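Local structure of LysR family transcriptional regulator (Vibrio vulnificus, 5B7H) at residues A[30-42]-A[207-219]. The protein probably acts as a DNA-binding transcription factor of the LysR family, an OxyR-type regulator represented here by its regulatory domain. The protein carries 1 engineered substitution. Residues are numbered along the deposited sequence; the frame is centred on the assembly and turned at random. Where two conformers were deposited one is given.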
loop_
_atom_site.group_PDB
_atom_site.type_symbol
_atom_site.label_atom_id
_atom_site.label_comp_id
_atom_site.label_asym_id
_atom_site.label_seq_id
_atom_site.Cartn_x
_atom_site.Cartn_y
_atom_site.Cartn_z
ATOM N N LEU A 30 0.081 -6.539 9.213
ATOM C CA LEU A 30 -0.154 -6.831 10.618
ATOM C C LEU A 30 -1.416 -6.178 11.157
ATOM O O LEU A 30 -2.074 -6.743 12.048
ATOM C CB LEU A 30 1.062 -6.346 11.412
ATOM C CG LEU A 30 1.013 -6.375 12.926
ATOM C CD1 LEU A 30 0.957 -7.819 13.425
ATOM C CD2 LEU A 30 2.282 -5.664 13.495
ATOM N N LEU A 31 -1.768 -4.966 10.685
ATOM C CA LEU A 31 -2.909 -4.284 11.300
ATOM C C LEU A 31 -4.235 -4.947 10.993
ATOM O O LEU A 31 -5.161 -4.825 11.802
ATOM C CB LEU A 31 -2.946 -2.804 10.895
ATOM C CG LEU A 31 -1.734 -2.003 11.386
ATOM C CD1 LEU A 31 -1.945 -0.532 10.917
ATOM C CD2 LEU A 31 -1.564 -2.058 12.910
ATOM N N CYS A 32 -4.335 -5.675 9.884
ATOM C CA CYS A 32 -5.558 -6.415 9.614
ATOM C C CYS A 32 -5.791 -7.411 10.740
ATOM O O CYS A 32 -6.905 -7.521 11.283
ATOM C CB CYS A 32 -5.409 -7.192 8.295
ATOM S SG CYS A 32 -5.309 -6.174 6.799
ATOM N N ASP A 33 -4.717 -8.131 11.117
ATOM C CA ASP A 33 -4.824 -9.152 12.164
ATOM C C ASP A 33 -5.091 -8.498 13.515
ATOM O O ASP A 33 -5.901 -9.000 14.315
ATOM C CB ASP A 33 -3.501 -9.942 12.268
ATOM C CG ASP A 33 -3.112 -10.679 10.982
ATOM O OD1 ASP A 33 -1.873 -10.724 10.719
ATOM O OD2 ASP A 33 -4.009 -11.214 10.284
ATOM N N LEU A 34 -4.422 -7.365 13.771
ATOM C CA LEU A 34 -4.620 -6.648 15.025
ATOM C C LEU A 34 -6.074 -6.226 15.191
ATOM O O LEU A 34 -6.661 -6.410 16.259
ATOM C CB LEU A 34 -3.631 -5.468 15.113
ATOM C CG LEU A 34 -3.792 -4.648 16.400
ATOM C CD1 LEU A 34 -3.542 -5.455 17.666
ATOM C CD2 LEU A 34 -2.811 -3.398 16.328
ATOM N N VAL A 35 -6.671 -5.645 14.145
ATOM C CA VAL A 35 -8.056 -5.192 14.261
ATOM C C VAL A 35 -8.996 -6.372 14.532
ATOM O O VAL A 35 -9.899 -6.268 15.366
ATOM C CB VAL A 35 -8.457 -4.395 13.004
ATOM C CG1 VAL A 35 -10.007 -4.268 12.865
ATOM C CG2 VAL A 35 -7.761 -3.027 12.988
ATOM N N GLN A 36 -8.818 -7.511 13.838
ATOM C CA GLN A 36 -9.706 -8.620 14.155
ATOM C C GLN A 36 -9.544 -9.097 15.595
ATOM O O GLN A 36 -10.524 -9.485 16.237
ATOM C CB GLN A 36 -9.434 -9.769 13.218
ATOM C CG GLN A 36 -9.766 -9.447 11.771
ATOM C CD GLN A 36 -11.205 -8.957 11.608
ATOM O OE1 GLN A 36 -12.157 -9.665 11.931
ATOM N NE2 GLN A 36 -11.370 -7.739 11.070
ATOM N N GLU A 37 -8.315 -9.078 16.116
ATOM C CA GLU A 37 -8.115 -9.527 17.484
ATOM C C GLU A 37 -8.717 -8.545 18.489
ATOM O O GLU A 37 -9.397 -8.961 19.428
ATOM C CB GLU A 37 -6.628 -9.734 17.744
ATOM C CG GLU A 37 -6.313 -10.279 19.115
ATOM C CD GLU A 37 -6.533 -11.780 19.246
ATOM O OE1 GLU A 37 -7.294 -12.380 18.449
ATOM O OE2 GLU A 37 -5.932 -12.359 20.176
ATOM N N ILE A 38 -8.484 -7.239 18.311
ATOM C CA ILE A 38 -9.056 -6.287 19.267
ATOM C C ILE A 38 -10.575 -6.182 19.166
ATOM O O ILE A 38 -11.249 -5.939 20.198
ATOM C CB ILE A 38 -8.390 -4.917 19.234
ATOM C CG1 ILE A 38 -8.686 -4.215 17.935
ATOM C CG2 ILE A 38 -6.863 -5.032 19.527
ATOM C CD1 ILE A 38 -8.306 -2.719 18.082
ATOM N N ASN A 39 -11.154 -6.428 17.978
ATOM C CA ASN A 39 -12.606 -6.386 17.862
ATOM C C ASN A 39 -13.247 -7.342 18.859
ATOM O O ASN A 39 -14.295 -7.039 19.446
ATOM C CB ASN A 39 -13.017 -6.759 16.444
ATOM C CG ASN A 39 -12.957 -5.587 15.473
ATOM O OD1 ASN A 39 -12.722 -4.443 15.849
ATOM N ND2 ASN A 39 -13.179 -5.902 14.198
ATOM N N GLN A 40 -12.633 -8.508 19.050
ATOM C CA GLN A 40 -13.173 -9.510 19.952
ATOM C C GLN A 40 -12.697 -9.297 21.384
ATOM O O GLN A 40 -13.506 -9.297 22.330
ATOM C CB GLN A 40 -12.734 -10.872 19.452
ATOM C CG GLN A 40 -13.306 -11.966 20.369
ATOM C CD GLN A 40 -12.914 -13.329 19.937
ATOM O OE1 GLN A 40 -11.728 -13.643 19.845
ATOM N NE2 GLN A 40 -13.905 -14.171 19.683
ATOM N N ARG A 41 -11.392 -9.069 21.571
ATOM C CA ARG A 41 -10.830 -9.077 22.910
ATOM C C ARG A 41 -11.013 -7.749 23.633
ATOM O O ARG A 41 -11.122 -7.732 24.876
ATOM C CB ARG A 41 -9.358 -9.475 22.834
ATOM C CG ARG A 41 -9.190 -10.925 22.383
ATOM C CD ARG A 41 -7.715 -11.306 22.260
ATOM N NE ARG A 41 -6.946 -10.904 23.435
ATOM C CZ ARG A 41 -5.633 -11.083 23.563
ATOM N NH1 ARG A 41 -5.013 -10.693 24.681
ATOM N NH2 ARG A 41 -4.945 -11.637 22.572
ATOM N N PHE A 42 -11.039 -6.642 22.904
ATOM C CA PHE A 42 -11.162 -5.310 23.488
ATOM C C PHE A 42 -12.160 -4.533 22.648
ATOM O O PHE A 42 -11.805 -3.591 21.933
ATOM C CB PHE A 42 -9.802 -4.603 23.533
ATOM C CG PHE A 42 -8.754 -5.390 24.264
ATOM C CD1 PHE A 42 -8.842 -5.557 25.637
ATOM C CD2 PHE A 42 -7.706 -5.989 23.595
ATOM C CE1 PHE A 42 -7.892 -6.306 26.332
ATOM C CE2 PHE A 42 -6.739 -6.732 24.290
ATOM C CZ PHE A 42 -6.841 -6.893 25.652
ATOM N N THR A 207 -2.221 0.638 28.783
ATOM C CA THR A 207 -2.808 0.302 27.493
ATOM C C THR A 207 -1.738 -0.184 26.515
ATOM O O THR A 207 -1.938 -1.176 25.816
ATOM C CB THR A 207 -3.514 1.538 26.919
ATOM O OG1 THR A 207 -4.438 2.023 27.897
ATOM C CG2 THR A 207 -4.246 1.219 25.668
ATOM N N PHE A 208 -0.593 0.511 26.456
ATOM C CA PHE A 208 0.432 0.158 25.472
ATOM C C PHE A 208 1.013 -1.208 25.755
ATOM O O PHE A 208 1.261 -1.974 24.811
ATOM C CB PHE A 208 1.545 1.200 25.434
ATOM C CG PHE A 208 1.067 2.598 25.094
ATOM C CD1 PHE A 208 -0.035 2.819 24.249
ATOM C CD2 PHE A 208 1.691 3.698 25.681
ATOM C CE1 PHE A 208 -0.466 4.143 24.002
ATOM C CE2 PHE A 208 1.278 5.008 25.419
ATOM C CZ PHE A 208 0.183 5.224 24.577
ATOM N N ASN A 209 1.194 -1.545 27.036
ATOM C CA ASN A 209 1.746 -2.858 27.352
ATOM C C ASN A 209 0.742 -3.967 27.027
ATOM O O ASN A 209 1.142 -5.021 26.521
ATOM C CB ASN A 209 2.258 -2.895 28.798
ATOM C CG ASN A 209 3.622 -2.185 28.965
ATOM O OD1 ASN A 209 4.554 -2.376 28.179
ATOM N ND2 ASN A 209 3.728 -1.367 30.004
ATOM N N GLN A 210 -0.564 -3.753 27.264
ATOM C CA GLN A 210 -1.556 -4.759 26.823
ATOM C C GLN A 210 -1.574 -4.903 25.309
ATOM O O GLN A 210 -1.702 -6.011 24.782
ATOM C CB GLN A 210 -2.978 -4.417 27.267
ATOM C CG GLN A 210 -3.204 -4.557 28.772
ATOM C CD GLN A 210 -4.543 -4.019 29.223
ATOM O OE1 GLN A 210 -4.662 -2.840 29.596
ATOM N NE2 GLN A 210 -5.567 -4.876 29.193
ATOM N N LEU A 211 -1.478 -3.783 24.589
ATOM C CA LEU A 211 -1.424 -3.843 23.154
ATOM C C LEU A 211 -0.184 -4.597 22.702
ATOM O O LEU A 211 -0.244 -5.347 21.734
ATOM C CB LEU A 211 -1.416 -2.405 22.611
ATOM C CG LEU A 211 -1.636 -2.327 21.123
ATOM C CD1 LEU A 211 -2.987 -2.947 20.758
ATOM C CD2 LEU A 211 -1.570 -0.823 20.704
ATOM N N ALA A 212 0.963 -4.365 23.357
ATOM C CA ALA A 212 2.196 -5.047 22.975
ATOM C C ALA A 212 2.038 -6.563 23.109
ATOM O O ALA A 212 2.496 -7.304 22.224
ATOM C CB ALA A 212 3.356 -4.562 23.873
ATOM N N GLU A 213 1.343 -7.023 24.166
ATOM C CA GLU A 213 1.094 -8.461 24.324
ATOM C C GLU A 213 0.280 -9.010 23.165
ATOM O O GLU A 213 0.587 -10.094 22.623
ATOM C CB GLU A 213 0.345 -8.720 25.628
ATOM C CG GLU A 213 1.089 -8.222 26.863
ATOM C CD GLU A 213 2.378 -8.973 27.115
ATOM O OE1 GLU A 213 2.598 -10.033 26.479
ATOM O OE2 GLU A 213 3.176 -8.497 27.956
ATOM N N VAL A 214 -0.759 -8.270 22.762
ATOM C CA VAL A 214 -1.598 -8.703 21.638
ATOM C C VAL A 214 -0.791 -8.805 20.347
ATOM O O VAL A 214 -0.839 -9.810 19.622
ATOM C CB VAL A 214 -2.781 -7.727 21.463
ATOM C CG1 VAL A 214 -3.544 -8.098 20.197
ATOM C CG2 VAL A 214 -3.727 -7.800 22.661
ATOM N N VAL A 215 0.022 -7.786 20.061
ATOM C CA VAL A 215 0.800 -7.784 18.837
ATOM C C VAL A 215 1.824 -8.900 18.862
ATOM O O VAL A 215 2.036 -9.574 17.853
ATOM C CB VAL A 215 1.465 -6.408 18.643
ATOM C CG1 VAL A 215 2.415 -6.430 17.439
ATOM C CG2 VAL A 215 0.394 -5.355 18.472
ATOM N N SER A 216 2.457 -9.128 20.025
ATOM C CA SER A 216 3.435 -10.207 20.122
ATOM C C SER A 216 2.825 -11.552 19.727
ATOM O O SER A 216 3.508 -12.387 19.120
ATOM C CB SER A 216 4.007 -10.232 21.544
ATOM O OG SER A 216 3.182 -10.961 22.438
ATOM N N GLU A 217 1.532 -11.750 20.010
ATOM C CA GLU A 217 0.884 -13.017 19.652
ATOM C C GLU A 217 0.602 -13.143 18.151
ATOM O O GLU A 217 0.382 -14.262 17.664
ATOM C CB GLU A 217 -0.397 -13.195 20.484
ATOM C CG GLU A 217 -0.138 -13.365 21.984
ATOM C CD GLU A 217 -1.320 -12.900 22.867
ATOM O OE1 GLU A 217 -2.441 -12.699 22.335
ATOM O OE2 GLU A 217 -1.128 -12.721 24.098
ATOM N N LEU A 218 0.655 -12.056 17.403
ATOM C CA LEU A 218 0.441 -12.079 15.960
ATOM C C LEU A 218 1.713 -12.263 15.155
ATOM O O LEU A 218 1.640 -12.353 13.924
ATOM C CB LEU A 218 -0.181 -10.743 15.523
ATOM C CG LEU A 218 -1.510 -10.481 16.235
ATOM C CD1 LEU A 218 -1.954 -9.080 15.973
ATOM C CD2 LEU A 218 -2.570 -11.481 15.789
ATOM N N LEU A 219 2.871 -12.284 15.808
ATOM C CA LEU A 219 4.131 -12.451 15.121
ATOM C C LEU A 219 4.792 -13.780 15.473
ATOM O O LEU A 219 4.254 -14.563 16.271
ATOM C CB LEU A 219 5.057 -11.338 15.564
ATOM C CG LEU A 219 4.604 -9.970 15.114
ATOM C CD1 LEU A 219 5.440 -8.867 15.868
ATOM C CD2 LEU A 219 4.858 -9.919 13.647
ATOM O OXT LEU A 219 5.885 -14.086 14.967
HETATM O O HOH W 1 0.730 -10.356 11.551
HETATM O O HOH W 2 -0.733 -12.979 12.513
HETATM O O HOH W 3 -3.144 -11.499 19.638
#
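Leu34 packs against Val214 where the helices of 30-42 and 207-219 cross at 120°, their axes 10.1 Å apart at closest approach. With its CG trans to the backbone nitrogen (chi1 179°), Leu34 sends CD1 in at about a right angle to Val214, 3.7 Å from CG1, and the same methyl also meets Leu211 and Val215; these four make the tight, buried part. Val214 works with both branches: CG1 rests on Glu37 CG, while CG2 lies 3.6 Å from Phe42 CE2 at the edge of the ring and also lies over one face of the Arg41 guanidinium. Toward the C-terminal end of 207-219, Leu30, in one of two conformers, places CD1 3.8 Å from Leu218 CB and CD2 against Val215, and Leu218 CD1 presses on the backbone of Leu34.

The solvent side, where Glu217 is exposed, is looser and polar. In one of two Glu37 conformers, Arg41 NH2 bridges two acids, donating to Glu37 OE2 at 2.7 Å and, with its guanidinium nearly coplanar with the Glu217 carboxylate, to the syn lone pair of Glu217 OE1, also at 2.7 Å. The shared cation probably offsets the repulsion between these carboxylates. A water lies between Glu37 OE2 and Val214 O, and two more can link Leu218 O to Asp33 OD1, which also bonds His172.

Both helices lie against the central sheet of the periplasmic-binding-protein-like regulatory domain: Leu30 and Leu34 touch Ile70 of strand 68-73, Leu211 reaches strand 16-22, and Val215 meets Val85 of strand 81-95.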